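Long-range contacts in putative oxidoreductase molybdopterin-binding subunit (Sulfolobus tokodaii, PDB 4ZOH), which probably serves as the molybdenum-cofactor subunit of an oxidoreductase related to aldehyde oxidase and xanthine dehydrogenase, holding a pterin cytosine dinucleotide: residues Arg276-Ala281 against Asp317-His322; Thr154-Arg159 against Asp257-Phe262. All coordinates share one frame; numbering follows the deposited sequence.

Contact 1. Residues Arg276-Ala281 against Asp317-His322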
# COMPACT_ATOMS: atom_id res chain seq x y z
N ARG A 276 -53.65 15.26 -13.56
CA ARG A 276 -53.42 15.80 -12.26
C ARG A 276 -53.35 14.71 -11.27
O ARG A 276 -53.89 13.58 -11.51
CB ARG A 276 -54.53 16.76 -11.85
CG ARG A 276 -55.92 16.21 -11.94
CD ARG A 276 -56.91 17.39 -12.00
NE ARG A 276 -58.24 16.83 -11.99
CZ ARG A 276 -59.37 17.47 -12.29
NH1 ARG A 276 -59.37 18.77 -12.61
NH2 ARG A 276 -60.51 16.78 -12.22
N GLY A 277 -52.72 15.05 -10.15
CA GLY A 277 -52.82 14.24 -8.94
C GLY A 277 -51.67 14.49 -7.95
O GLY A 277 -51.08 15.57 -7.90
N THR A 278 -51.39 13.47 -7.16
CA THR A 278 -50.55 13.62 -6.02
C THR A 278 -49.40 12.58 -6.15
O THR A 278 -49.66 11.36 -6.26
CB THR A 278 -51.40 13.34 -4.76
OG1 THR A 278 -52.48 14.28 -4.74
CG2 THR A 278 -50.58 13.48 -3.51
N LEU A 279 -48.17 13.08 -6.13
CA LEU A 279 -46.95 12.20 -6.07
C LEU A 279 -46.44 12.09 -4.65
O LEU A 279 -46.03 13.12 -4.06
CB LEU A 279 -45.85 12.76 -7.01
CG LEU A 279 -44.52 11.97 -7.01
CD1 LEU A 279 -44.69 10.62 -7.72
CD2 LEU A 279 -43.38 12.80 -7.57
N ILE A 280 -46.43 10.88 -4.08
CA ILE A 280 -45.79 10.73 -2.78
C ILE A 280 -44.43 9.94 -2.79
O ILE A 280 -44.42 8.69 -3.02
CB ILE A 280 -46.73 10.08 -1.76
CG1 ILE A 280 -47.92 11.02 -1.44
CG2 ILE A 280 -46.00 9.86 -0.44
CD1 ILE A 280 -49.09 10.27 -0.81
N ALA A 281 -43.33 10.62 -2.44
CA ALA A 281 -41.98 10.00 -2.44
C ALA A 281 -41.48 9.73 -1.03
O ALA A 281 -41.67 10.57 -0.14
CB ALA A 281 -41.01 10.86 -3.21
N ASP A 317 -49.27 17.40 -7.29
CA ASP A 317 -48.99 17.85 -5.96
C ASP A 317 -47.89 16.90 -5.48
O ASP A 317 -48.15 15.70 -5.25
CB ASP A 317 -50.29 17.77 -5.10
CG ASP A 317 -50.10 18.37 -3.66
OD1 ASP A 317 -49.31 19.30 -3.50
OD2 ASP A 317 -50.78 17.93 -2.70
N ALA A 318 -46.64 17.40 -5.40
CA ALA A 318 -45.44 16.56 -4.98
C ALA A 318 -45.04 16.61 -3.48
O ALA A 318 -44.73 17.68 -2.96
CB ALA A 318 -44.22 16.86 -5.86
N TYR A 319 -45.06 15.47 -2.83
CA TYR A 319 -44.52 15.27 -1.49
C TYR A 319 -43.24 14.39 -1.43
O TYR A 319 -43.19 13.32 -2.07
CB TYR A 319 -45.54 14.54 -0.62
CG TYR A 319 -46.75 15.35 -0.29
CD1 TYR A 319 -47.84 15.41 -1.21
CD2 TYR A 319 -46.85 16.07 0.93
CE1 TYR A 319 -48.97 16.15 -0.94
CE2 TYR A 319 -48.01 16.82 1.24
CZ TYR A 319 -49.04 16.85 0.29
OH TYR A 319 -50.19 17.53 0.48
N ALA A 320 -42.23 14.84 -0.67
CA ALA A 320 -41.13 14.00 -0.25
C ALA A 320 -41.20 13.94 1.27
O ALA A 320 -40.99 14.94 1.97
CB ALA A 320 -39.78 14.56 -0.78
N VAL A 321 -41.42 12.75 1.79
CA VAL A 321 -41.74 12.56 3.16
C VAL A 321 -40.77 11.62 3.82
O VAL A 321 -40.51 10.59 3.23
CB VAL A 321 -43.13 11.87 3.29
CG1 VAL A 321 -43.74 12.11 4.68
CG2 VAL A 321 -44.09 12.45 2.27
N HIS A 322 -40.34 11.89 5.08
CA HIS A 322 -39.57 10.91 5.91
C HIS A 322 -40.39 9.77 6.42
O HIS A 322 -41.58 9.94 6.66
CB HIS A 322 -38.96 11.62 7.14
CG HIS A 322 -38.01 12.70 6.77
ND1 HIS A 322 -36.82 12.45 6.12
CD2 HIS A 322 -38.10 14.05 6.88
CE1 HIS A 322 -36.19 13.59 5.90
NE2 HIS A 322 -36.93 14.58 6.37

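Contact 2. Residues Thr154-Arg159 against Asp257-Phe262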
# COMPACT_ATOMS: atom_id res chain seq x y z
N THR A 154 -54.04 4.46 -8.77
CA THR A 154 -52.82 4.70 -8.03
C THR A 154 -51.72 3.72 -8.51
O THR A 154 -51.90 2.51 -8.44
CB THR A 154 -53.12 4.59 -6.52
OG1 THR A 154 -53.94 5.72 -6.18
CG2 THR A 154 -51.86 4.57 -5.67
N LEU A 155 -50.62 4.26 -9.02
CA LEU A 155 -49.49 3.44 -9.50
C LEU A 155 -48.36 3.52 -8.50
O LEU A 155 -48.02 4.60 -8.05
CB LEU A 155 -48.99 3.96 -10.85
CG LEU A 155 -49.97 4.13 -11.99
CD1 LEU A 155 -49.27 4.71 -13.21
CD2 LEU A 155 -50.68 2.80 -12.24
N ILE A 156 -47.78 2.37 -8.19
CA ILE A 156 -46.67 2.26 -7.34
C ILE A 156 -45.38 1.90 -8.12
O ILE A 156 -45.36 0.99 -8.98
CB ILE A 156 -46.93 1.20 -6.29
CG1 ILE A 156 -48.21 1.58 -5.52
CG2 ILE A 156 -45.66 0.99 -5.44
CD1 ILE A 156 -48.42 0.79 -4.24
N ASN A 157 -44.30 2.60 -7.76
CA ASN A 157 -42.96 2.30 -8.18
C ASN A 157 -42.24 1.97 -6.91
O ASN A 157 -41.92 2.86 -6.11
CB ASN A 157 -42.43 3.51 -8.96
CG ASN A 157 -41.12 3.22 -9.71
OD1 ASN A 157 -40.06 3.02 -9.07
ND2 ASN A 157 -41.15 3.29 -11.09
N GLN A 158 -42.04 0.68 -6.68
CA GLN A 158 -41.69 0.21 -5.35
C GLN A 158 -40.23 0.52 -4.99
O GLN A 158 -39.41 0.84 -5.87
CB GLN A 158 -41.94 -1.30 -5.21
CG GLN A 158 -40.85 -2.27 -5.76
CD GLN A 158 -40.68 -2.34 -7.30
OE1 GLN A 158 -40.95 -1.41 -8.05
NE2 GLN A 158 -40.14 -3.47 -7.76
N ARG A 159 -39.90 0.42 -3.71
CA ARG A 159 -38.49 0.57 -3.27
C ARG A 159 -37.59 -0.58 -3.85
O ARG A 159 -37.95 -1.72 -3.77
CB ARG A 159 -38.47 0.46 -1.79
CG ARG A 159 -37.23 1.05 -1.16
CD ARG A 159 -37.49 1.16 0.37
NE ARG A 159 -36.51 2.00 1.04
CZ ARG A 159 -36.48 3.31 0.99
NH1 ARG A 159 -35.49 3.98 1.60
NH2 ARG A 159 -37.40 3.99 0.30
N ASP A 257 -39.26 4.02 -4.80
CA ASP A 257 -40.21 4.11 -3.70
C ASP A 257 -41.04 5.43 -3.84
O ASP A 257 -40.91 6.33 -2.99
CB ASP A 257 -39.49 4.02 -2.31
CG ASP A 257 -40.41 3.54 -1.24
OD1 ASP A 257 -41.57 3.35 -1.61
OD2 ASP A 257 -40.04 3.30 -0.04
N LYS A 258 -41.78 5.54 -4.95
CA LYS A 258 -42.71 6.66 -5.24
C LYS A 258 -44.08 6.17 -5.72
O LYS A 258 -44.17 5.19 -6.44
CB LYS A 258 -42.10 7.64 -6.23
CG LYS A 258 -40.74 8.11 -5.83
CD LYS A 258 -40.13 8.99 -6.86
CE LYS A 258 -38.86 9.60 -6.27
NZ LYS A 258 -37.90 8.46 -5.99
N LYS A 259 -45.13 6.88 -5.31
CA LYS A 259 -46.55 6.55 -5.58
C LYS A 259 -47.20 7.70 -6.34
O LYS A 259 -47.07 8.89 -5.92
CB LYS A 259 -47.27 6.40 -4.23
CG LYS A 259 -48.58 5.61 -4.28
CD LYS A 259 -49.37 5.68 -2.98
CE LYS A 259 -49.26 4.38 -2.26
NZ LYS A 259 -50.34 4.36 -1.26
N LEU A 260 -47.89 7.40 -7.45
CA LEU A 260 -48.69 8.44 -8.13
C LEU A 260 -50.18 8.13 -8.08
O LEU A 260 -50.61 7.06 -8.57
CB LEU A 260 -48.25 8.66 -9.58
CG LEU A 260 -48.95 9.81 -10.27
CD1 LEU A 260 -48.47 11.14 -9.72
CD2 LEU A 260 -48.65 9.73 -11.76
N LYS A 261 -50.95 9.02 -7.41
CA LYS A 261 -52.44 9.06 -7.47
C LYS A 261 -52.69 9.94 -8.66
O LYS A 261 -52.29 11.13 -8.66
CB LYS A 261 -53.07 9.72 -6.23
CG LYS A 261 -52.47 9.33 -4.86
CD LYS A 261 -53.14 8.12 -4.22
CE LYS A 261 -52.80 7.93 -2.74
NZ LYS A 261 -53.48 8.96 -1.89
N PHE A 262 -53.27 9.38 -9.73
CA PHE A 262 -53.35 10.15 -11.00
C PHE A 262 -54.80 10.22 -11.50
O PHE A 262 -55.62 9.39 -11.16
CB PHE A 262 -52.40 9.61 -12.11
CG PHE A 262 -52.92 8.38 -12.83
CD1 PHE A 262 -53.83 8.48 -13.90
CD2 PHE A 262 -52.54 7.11 -12.41
CE1 PHE A 262 -54.36 7.35 -14.51
CE2 PHE A 262 -53.03 5.98 -13.03
CZ PHE A 262 -53.93 6.09 -14.10
O HOH W 1 -43.57 3.43 -3.51
O HOH W 2 -41.95 0.15 -1.88

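Contact 1. Residues Arg276-Ala281 against Asp317-His322
The ring of Tyr319 meets the neighbouring strand obliquely: Thr278 CG2 comes 4.0 Å from Tyr319 CE1, and Ile280 CG1 also approaches the ring at a slant, while the carbonyl oxygen of Leu279 sits at its edge, near its plane. A stack with His132 from the adjoining strand 129-138 adds an aromatic partner. With CG beside its own backbone N (chi1 -69°), the ring leans back along the strand toward Asp317, where Tyr319 OH gives a weak hydrogen bond to Asp317 OD2 (3.3 Å). The other carboxylate oxygen, OD1, accepts from His132 NE2, so this buried acid is well provided with polar partners. Thr278 and Asp317 run side by side on the same face, Thr278 OG1 lying 4.1 Å from Asp317 CB; a branched threonine suits this place, offering its methyl to the tyrosine.

The backbones are almost parallel, 8° apart, and alternate their bonds in parallel fashion: Asp317 N to Gly277 O at 2.6 Å, Leu279 N to Asp317 O, then Tyr319 N to Leu279 O at 2.8 Å, the last nearly straight (172°). Ala281 N and Val321 N continue the pattern. Gly277 has backbone angles at which a CB would jam against the preceding carbonyl oxygen, reason enough for glycine.

Leu279, Ala281, Ala318 and Ala320 share the other face, where Leu279 CD2 lies 4.5 Å from Ala318 CB. Helix 288-304 lies over this side: Val302 touches Leu279 and Ala318, and Val298 touches Ala281; the small alanines are consistent with close packing of the helix. Two neighbouring parallel strands connected through a helix packed on their sheet make a beta-alpha-beta crossover, built here from strand 272-282, helix 288-304 and strand 313-321.

Contact 2. Residues Thr154-Arg159 against Asp257-Phe262
Two residues, Asp257 and Lys258, stand opposite Asn157 alone, a G1 beta bulge that breaks the regular antiparallel pairing. Asp257 has a positive phi (61°), the left-handed conformation usual at the first position of such a bulge, most often taken by glycine but tolerated by aspartate. Its carboxylate then meets Arg159 in a salt bridge, Arg159 NH2 to Asp257 OD2 at 2.7 Å. The acid uses the lone pair of OD2 turned away from OD1, and the two flat groups stand 68° apart, so one nitrogen makes the bridge instead of a two-pronged pair. The arginine chain runs extended from CG to NE across the acid, and its guanidinium is also held by His254 at NE and Thr328 at NH1. Asp257 OD1 accepts from two waters: one also donates to Asn157 O, the other takes the N-H of Arg159, 2.8 Å from its N. A leucine in place of Arg159 would probably leave the carboxylate of Asp257 without its charge partner and the bulge less firmly tied to the opposite strand.

Beyond the bulge the pairing is regular. Leu155 and Leu260 exchange bonds, N to O, of 2.8 and 2.9 Å. On their face Leu155 CG slants against the Phe262 ring, 3.7 Å from CE2; Phe262 holds its ring between backbone N and carbonyl carbon (chi1 79°), which swings it toward the leucine. On the other face Thr154 is set between two lysines: CG2 lies 3.7 Å from Lys259 CG, and OG1 is 3.2 Å from Lys261 CD. The lysines lend aliphatic stems to the threonine, while both ammonium ends pair with Glu112. Strand 149-161 comes last in the sheet's strand order, yet Thr695 and Ala623 bond to its backbone; the motif is an antiparallel strand pair interrupted by a G1 bulge.

In the fold
Both strands of contact 2 come earlier in the sequence than those of contact 1, strand 254-266 leading directly into strand 272-282. Both contacts belong to one five-stranded mixed sheet, ordered 129-138, 313-321, 272-282, 254-266, 149-161, so the two contacts cover four successive strands, with centres about 9 Å apart. The shared seam between them is antiparallel: Ile280 N lies 2.8 Å from Lys259 O, and Lys261 N lies 2.9 Å from Thr278 O, both probable hydrogen bonds. Antiparallel pairing in contact 2 thus gives way to parallel pairing in contact 1. The Lys258 side chain in contact 2 is about 13 Å from the molybdenum, so it does not touch the metal.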